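Local coordinates for transcriptional regulator containing CBS domains (Streptococcus pneumoniae, PDB 6UOF), which probably regulates transcription in response to a small ligand, sensed through the tandem pair of CBS domains that makes up this fragment, at residues G16-T21 and K25-L30; R38-N43 and Q105-V110. All coordinates share one frame; numbering follows the deposited sequence.

Interaction 1. Residues G16-T21 and K25-L30; sequences GFLRET and KDYLDL
Leu18 and Leu30 do most of the touching here, and the contact is mainly apolar, methyls against side chains and backbone, with Phe17 O, just before the strand, the one carbonyl that a methyl of Leu30 rests on: no hydrogen bond or salt bridge crosses between residues 16-21 and the helix segment 25-30. Leu18 points from the short strand 18-19 toward the helix and splits its two methyls. CD1 comes up to the edge of the Tyr27 ring, close to the ring plane, with Leu18 CD1 3.5 Å from Tyr27 CD1. CD2 lies against the helix backbone instead, 3.9 Å from Tyr27 N, and also meets the CB of Asp26. The ring is set there by a first torsion that puts its CG opposite the backbone N (chi1 163°), and the two side chains run roughly perpendicular.

One turn further along, Leu30 reaches back over the strand's entry. Its CD2 rests 3.6 Å from Phe17 O and 4.3 Å from Leu18 CG. The same methyl comes 4.2 Å from Gly16 CA. Gly16 leaves the preceding helix with positive phi (120°), and with no side chain there the methyl lies against its CA.

Two polar ends find their partners away from the interface: Tyr27 OH is hydrogen-bonded to Ser37 O, tying down the far end of the ring, and Asp26 OD2 takes the N-H of Thr23 near the start of the helix. On the helix itself, Lys25 NZ forms a salt bridge to Asp29 OD2 at 2.9 Å, met by the syn lone pair of that oxygen.

Strand 18-19, helix 24-34 and strand 39-42 form a beta-alpha-beta unit whose two strands are parallel neighbours, and this contact seats the crossover helix on the first of them, as in the characteristic core of a CBS domain.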
loop_
_atom_site.group_PDB
_atom_site.type_symbol
_atom_site.label_atom_id
_atom_site.label_comp_id
_atom_site.label_asym_id
_atom_site.label_seq_id
_atom_site.Cartn_x
_atom_site.Cartn_y
_atom_site.Cartn_z
ATOM N N GLY A 16 -2.305 -3.530 -7.043
ATOM C CA GLY A 16 -3.634 -2.996 -6.696
ATOM C C GLY A 16 -3.548 -1.682 -5.946
ATOM O O GLY A 16 -2.619 -1.468 -5.155
ATOM N N PHE A 17 -4.543 -0.841 -6.160
ATOM C CA PHE A 17 -4.636 0.418 -5.397
ATOM C C PHE A 17 -6.099 0.826 -5.385
ATOM O O PHE A 17 -6.885 0.374 -6.226
ATOM C CB PHE A 17 -3.778 1.533 -6.000
ATOM C CG PHE A 17 -4.287 2.017 -7.332
ATOM C CD1 PHE A 17 -4.003 1.337 -8.509
ATOM C CD2 PHE A 17 -5.063 3.164 -7.405
ATOM C CE1 PHE A 17 -4.502 1.785 -9.722
ATOM C CE2 PHE A 17 -5.557 3.615 -8.621
ATOM C CZ PHE A 17 -5.276 2.922 -9.773
ATOM N N LEU A 18 -6.439 1.668 -4.415
ATOM C CA LEU A 18 -7.805 2.238 -4.355
ATOM C C LEU A 18 -7.753 3.758 -4.402
ATOM O O LEU A 18 -6.713 4.338 -4.106
ATOM C CB LEU A 18 -8.497 1.769 -3.078
ATOM C CG LEU A 18 -9.030 0.341 -3.192
ATOM C CD1 LEU A 18 -9.013 -0.376 -1.875
ATOM C CD2 LEU A 18 -10.408 0.302 -3.822
ATOM N N ARG A 19 -8.846 4.334 -4.872
ATOM C CA ARG A 19 -9.008 5.805 -4.861
ATOM C C ARG A 19 -9.829 6.160 -3.623
ATOM O O ARG A 19 -10.696 5.337 -3.204
ATOM C CB ARG A 19 -9.650 6.273 -6.163
ATOM C CG ARG A 19 -8.750 6.014 -7.364
ATOM C CD ARG A 19 -9.266 6.619 -8.662
ATOM N NE ARG A 19 -8.267 6.631 -9.759
ATOM C CZ ARG A 19 -8.154 5.722 -10.713
ATOM N NH1 ARG A 19 -7.172 5.818 -11.592
ATOM N NH2 ARG A 19 -8.995 4.704 -10.780
ATOM N N GLU A 20 -9.599 7.341 -3.062
ATOM C CA GLU A 20 -10.301 7.661 -1.794
ATOM C C GLU A 20 -11.812 7.770 -2.049
ATOM O O GLU A 20 -12.579 7.624 -1.068
ATOM C CB GLU A 20 -9.626 8.845 -1.115
ATOM C CG GLU A 20 -9.924 10.139 -1.794
ATOM C CD GLU A 20 -9.422 11.403 -1.117
ATOM O OE1 GLU A 20 -8.766 11.317 -0.070
ATOM O OE2 GLU A 20 -9.718 12.468 -1.640
ATOM N N THR A 21 -12.229 7.982 -3.304
ATOM C CA THR A 21 -13.654 8.076 -3.725
ATOM C C THR A 21 -14.213 6.713 -4.158
ATOM O O THR A 21 -15.413 6.653 -4.473
ATOM C CB THR A 21 -13.834 9.152 -4.797
ATOM O OG1 THR A 21 -12.822 8.914 -5.778
ATOM C CG2 THR A 21 -13.708 10.546 -4.228
ATOM N N LYS A 25 -17.233 -1.627 -1.218
ATOM C CA LYS A 25 -17.573 -2.694 -2.205
ATOM C C LYS A 25 -16.409 -2.836 -3.194
ATOM O O LYS A 25 -16.022 -3.976 -3.521
ATOM C CB LYS A 25 -18.856 -2.371 -2.980
ATOM C CG LYS A 25 -19.193 -3.358 -4.095
ATOM C CD LYS A 25 -20.354 -2.935 -4.975
ATOM C CE LYS A 25 -20.525 -3.802 -6.208
ATOM N NZ LYS A 25 -19.373 -3.680 -7.132
ATOM N N ASP A 26 -15.884 -1.715 -3.683
ATOM C CA ASP A 26 -14.742 -1.762 -4.633
ATOM C C ASP A 26 -13.536 -2.429 -3.966
ATOM O O ASP A 26 -12.844 -3.212 -4.645
ATOM C CB ASP A 26 -14.372 -0.363 -5.125
ATOM C CG ASP A 26 -15.464 0.322 -5.923
ATOM O OD1 ASP A 26 -16.161 -0.371 -6.675
ATOM O OD2 ASP A 26 -15.613 1.541 -5.762
ATOM N N TYR A 27 -13.290 -2.139 -2.688
ATOM C CA TYR A 27 -12.163 -2.767 -1.944
ATOM C C TYR A 27 -12.377 -4.285 -1.864
ATOM O O TYR A 27 -11.454 -5.059 -2.212
ATOM C CB TYR A 27 -12.038 -2.163 -0.544
ATOM C CG TYR A 27 -11.215 -2.996 0.400
ATOM C CD1 TYR A 27 -9.830 -2.967 0.382
ATOM C CD2 TYR A 27 -11.831 -3.887 1.256
ATOM C CE1 TYR A 27 -9.074 -3.752 1.238
ATOM C CE2 TYR A 27 -11.089 -4.702 2.093
ATOM C CZ TYR A 27 -9.712 -4.653 2.066
ATOM O OH TYR A 27 -8.966 -5.445 2.892
ATOM N N LEU A 28 -13.570 -4.717 -1.456
ATOM C CA LEU A 28 -13.842 -6.176 -1.324
ATOM C C LEU A 28 -13.682 -6.868 -2.682
ATOM O O LEU A 28 -13.143 -7.996 -2.713
ATOM C CB LEU A 28 -15.236 -6.394 -0.726
ATOM C CG LEU A 28 -15.413 -5.887 0.707
ATOM C CD1 LEU A 28 -16.854 -6.044 1.171
ATOM C CD2 LEU A 28 -14.465 -6.600 1.666
ATOM N N ASP A 29 -14.112 -6.221 -3.764
ATOM C CA ASP A 29 -13.965 -6.811 -5.118
ATOM C C ASP A 29 -12.475 -6.927 -5.460
ATOM O O ASP A 29 -12.077 -7.951 -6.073
ATOM C CB ASP A 29 -14.692 -5.971 -6.172
ATOM C CG ASP A 29 -16.205 -5.947 -6.038
ATOM O OD1 ASP A 29 -16.757 -6.838 -5.343
ATOM O OD2 ASP A 29 -16.826 -5.040 -6.636
ATOM N N LEU A 30 -11.682 -5.900 -5.135
ATOM C CA LEU A 30 -10.230 -5.921 -5.474
ATOM C C LEU A 30 -9.533 -7.022 -4.668
ATOM O O LEU A 30 -8.616 -7.671 -5.203
ATOM C CB LEU A 30 -9.605 -4.553 -5.198
ATOM C CG LEU A 30 -8.201 -4.371 -5.767
ATOM C CD1 LEU A 30 -8.199 -4.494 -7.281
ATOM C CD2 LEU A 30 -7.609 -3.049 -5.335
#

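Interaction 2. Residues R38-N43 and Q105-V110; sequences RFPVIN and QTLLGV
Strands 39-42 and 107-110 run nearly antiparallel, at 168°, but their axes stay 8.1 Å apart and no hydrogen bond joins them, so they face each other from two different sheets through their side chains. Pro40 fills the middle of the gap. Its CG lies 3.7 Å from Leu107 CD2, while the neighbouring ring carbon, Pro40 CD, packs 3.8 Å from Val110 CG1. The proline ring thus touches both Leu107 and Val110, lying crosswise to each of their side chains. Leu107 CD1 adds a further touch on the same ring, 3.9 Å from Pro40 CB.

This is the face-to-face meeting of the two CBS domains of the tandem: residues 38-43 belong to the first and 105-110 to the second, and such pairing of the sheets is how two CBS motifs build a Bateman module.

Toward the other end, Ile42 sends its CG2 methyl to within 3.6 Å of Leu107 CB. That branch stands opposite the carbonyl carbon, while CG1 takes the more confined place between the backbone N and the carbonyl carbon (chi1 60°). Leu107 CD2 then sits between the two residues of the first strand, 3.8 Å from Ile42 CG2 as well as against the proline. Leu107 also touches Val48 of the strand next to 39-42, and Val110 packs on Met97 across its own sheet. Between Leu107 and Val110 the strand carries a classic beta bulge, with Leu108 and Gly109 both facing Val100.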
loop_
_atom_site.group_PDB
_atom_site.type_symbol
_atom_site.label_atom_id
_atom_site.label_comp_id
_atom_site.label_asym_id
_atom_site.label_seq_id
_atom_site.Cartn_x
_atom_site.Cartn_y
_atom_site.Cartn_z
ATOM N N ARG A 38 -4.368 -5.463 1.620
ATOM C CA ARG A 38 -3.847 -4.173 2.123
ATOM C C ARG A 38 -3.417 -3.353 0.915
ATOM O O ARG A 38 -2.529 -3.784 0.168
ATOM C CB ARG A 38 -2.724 -4.390 3.128
ATOM C CG ARG A 38 -3.173 -5.231 4.311
ATOM C CD ARG A 38 -2.176 -5.308 5.440
ATOM N NE ARG A 38 -2.762 -6.048 6.545
ATOM C CZ ARG A 38 -2.161 -6.285 7.699
ATOM N NH1 ARG A 38 -0.941 -5.829 7.923
ATOM N NH2 ARG A 38 -2.790 -6.969 8.634
ATOM N N PHE A 39 -4.069 -2.220 0.736
ATOM C CA PHE A 39 -3.785 -1.405 -0.472
ATOM C C PHE A 39 -3.529 0.051 -0.141
ATOM O O PHE A 39 -4.153 0.615 0.771
ATOM C CB PHE A 39 -4.961 -1.428 -1.450
ATOM C CG PHE A 39 -5.323 -2.806 -1.931
ATOM C CD1 PHE A 39 -4.537 -3.451 -2.873
ATOM C CD2 PHE A 39 -6.421 -3.479 -1.433
ATOM C CE1 PHE A 39 -4.850 -4.730 -3.300
ATOM C CE2 PHE A 39 -6.743 -4.747 -1.872
ATOM C CZ PHE A 39 -5.954 -5.375 -2.798
ATOM N N PRO A 40 -2.636 0.731 -0.903
ATOM C CA PRO A 40 -2.499 2.181 -0.777
ATOM C C PRO A 40 -3.740 2.849 -1.369
ATOM O O PRO A 40 -4.357 2.339 -2.290
ATOM C CB PRO A 40 -1.264 2.500 -1.621
ATOM C CG PRO A 40 -1.248 1.408 -2.691
ATOM C CD PRO A 40 -1.781 0.176 -1.977
ATOM N N VAL A 41 -4.044 4.025 -0.832
ATOM C CA VAL A 41 -5.189 4.850 -1.308
ATOM C C VAL A 41 -4.669 6.195 -1.805
ATOM O O VAL A 41 -3.891 6.833 -1.089
ATOM C CB VAL A 41 -6.209 5.068 -0.184
ATOM C CG1 VAL A 41 -7.422 5.774 -0.744
ATOM C CG2 VAL A 41 -6.606 3.756 0.481
ATOM N N ILE A 42 -5.124 6.587 -2.996
ATOM C CA ILE A 42 -4.692 7.890 -3.574
ATOM C C ILE A 42 -5.869 8.851 -3.721
ATOM O O ILE A 42 -7.005 8.428 -3.907
ATOM C CB ILE A 42 -4.002 7.694 -4.935
ATOM C CG1 ILE A 42 -4.922 7.035 -5.968
ATOM C CG2 ILE A 42 -2.687 6.967 -4.755
ATOM C CD1 ILE A 42 -4.381 7.025 -7.391
ATOM N N ASN A 43 -5.538 10.134 -3.690
ATOM C CA ASN A 43 -6.561 11.157 -3.996
ATOM C C ASN A 43 -6.504 11.482 -5.494
ATOM O O ASN A 43 -5.740 10.836 -6.253
ATOM C CB ASN A 43 -6.414 12.387 -3.097
ATOM C CG ASN A 43 -5.142 13.169 -3.336
ATOM O OD1 ASN A 43 -4.437 12.934 -4.315
ATOM N ND2 ASN A 43 -4.857 14.121 -2.462
ATOM N N GLN A 105 5.186 12.597 -3.184
ATOM C CA GLN A 105 4.252 11.710 -2.437
ATOM C C GLN A 105 3.197 11.060 -3.337
ATOM O O GLN A 105 2.264 10.442 -2.804
ATOM C CB GLN A 105 3.642 12.440 -1.234
ATOM C CG GLN A 105 4.682 13.165 -0.389
ATOM C CD GLN A 105 5.721 12.221 0.159
ATOM O OE1 GLN A 105 5.425 11.385 1.007
ATOM N NE2 GLN A 105 6.957 12.352 -0.298
ATOM N N THR A 106 3.366 11.103 -4.662
ATOM C CA THR A 106 2.429 10.369 -5.555
ATOM C C THR A 106 2.834 8.886 -5.633
ATOM O O THR A 106 4.042 8.542 -5.487
ATOM C CB THR A 106 2.344 11.003 -6.952
ATOM O OG1 THR A 106 3.648 11.007 -7.543
ATOM C CG2 THR A 106 1.766 12.403 -6.906
ATOM N N LEU A 107 1.836 8.031 -5.825
ATOM C CA LEU A 107 2.037 6.560 -5.764
ATOM C C LEU A 107 2.763 5.983 -6.987
ATOM O O LEU A 107 2.334 6.238 -8.120
ATOM C CB LEU A 107 0.672 5.883 -5.623
ATOM C CG LEU A 107 0.706 4.364 -5.429
ATOM C CD1 LEU A 107 1.365 3.991 -4.110
ATOM C CD2 LEU A 107 -0.690 3.791 -5.501
ATOM N N LEU A 108 3.759 5.138 -6.711
ATOM C CA LEU A 108 4.446 4.315 -7.733
ATOM C C LEU A 108 3.986 2.859 -7.601
ATOM O O LEU A 108 3.865 2.162 -8.627
ATOM C CB LEU A 108 5.958 4.411 -7.541
ATOM C CG LEU A 108 6.575 5.759 -7.902
ATOM C CD1 LEU A 108 8.018 5.805 -7.449
ATOM C CD2 LEU A 108 6.443 6.026 -9.390
ATOM N N GLY A 109 3.808 2.375 -6.375
ATOM C CA GLY A 109 3.448 0.962 -6.189
ATOM C C GLY A 109 3.669 0.572 -4.755
ATOM O O GLY A 109 3.522 1.428 -3.870
ATOM N N VAL A 110 4.018 -0.687 -4.526
ATOM C CA VAL A 110 4.218 -1.172 -3.131
ATOM C C VAL A 110 5.401 -2.123 -3.057
ATOM O O VAL A 110 5.805 -2.702 -4.083
ATOM C CB VAL A 110 2.979 -1.918 -2.612
ATOM C CG1 VAL A 110 1.696 -1.126 -2.756
ATOM C CG2 VAL A 110 2.844 -3.302 -3.237
#

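In the fold
Strand 39-42 connects the two: it belongs to interaction 2, where it faces the second CBS domain, and is the parallel neighbour of strand 18-19 of interaction 1. Interaction 1 stays within the first domain, pairs elements close in sequence and is only partly buried, with charged residues along the helix. Interaction 2 lies nearer the centre of the chain, joins residues more than sixty positions apart and is buried and wholly aliphatic. The two meet directly, since Leu18 O to Ile42 N (3.0 Å) and Glu20 N to Ile42 O (2.9 Å) are probable backbone hydrogen bonds, so Ile42, one of the residues paired with strand 18-19, also packs against Leu107.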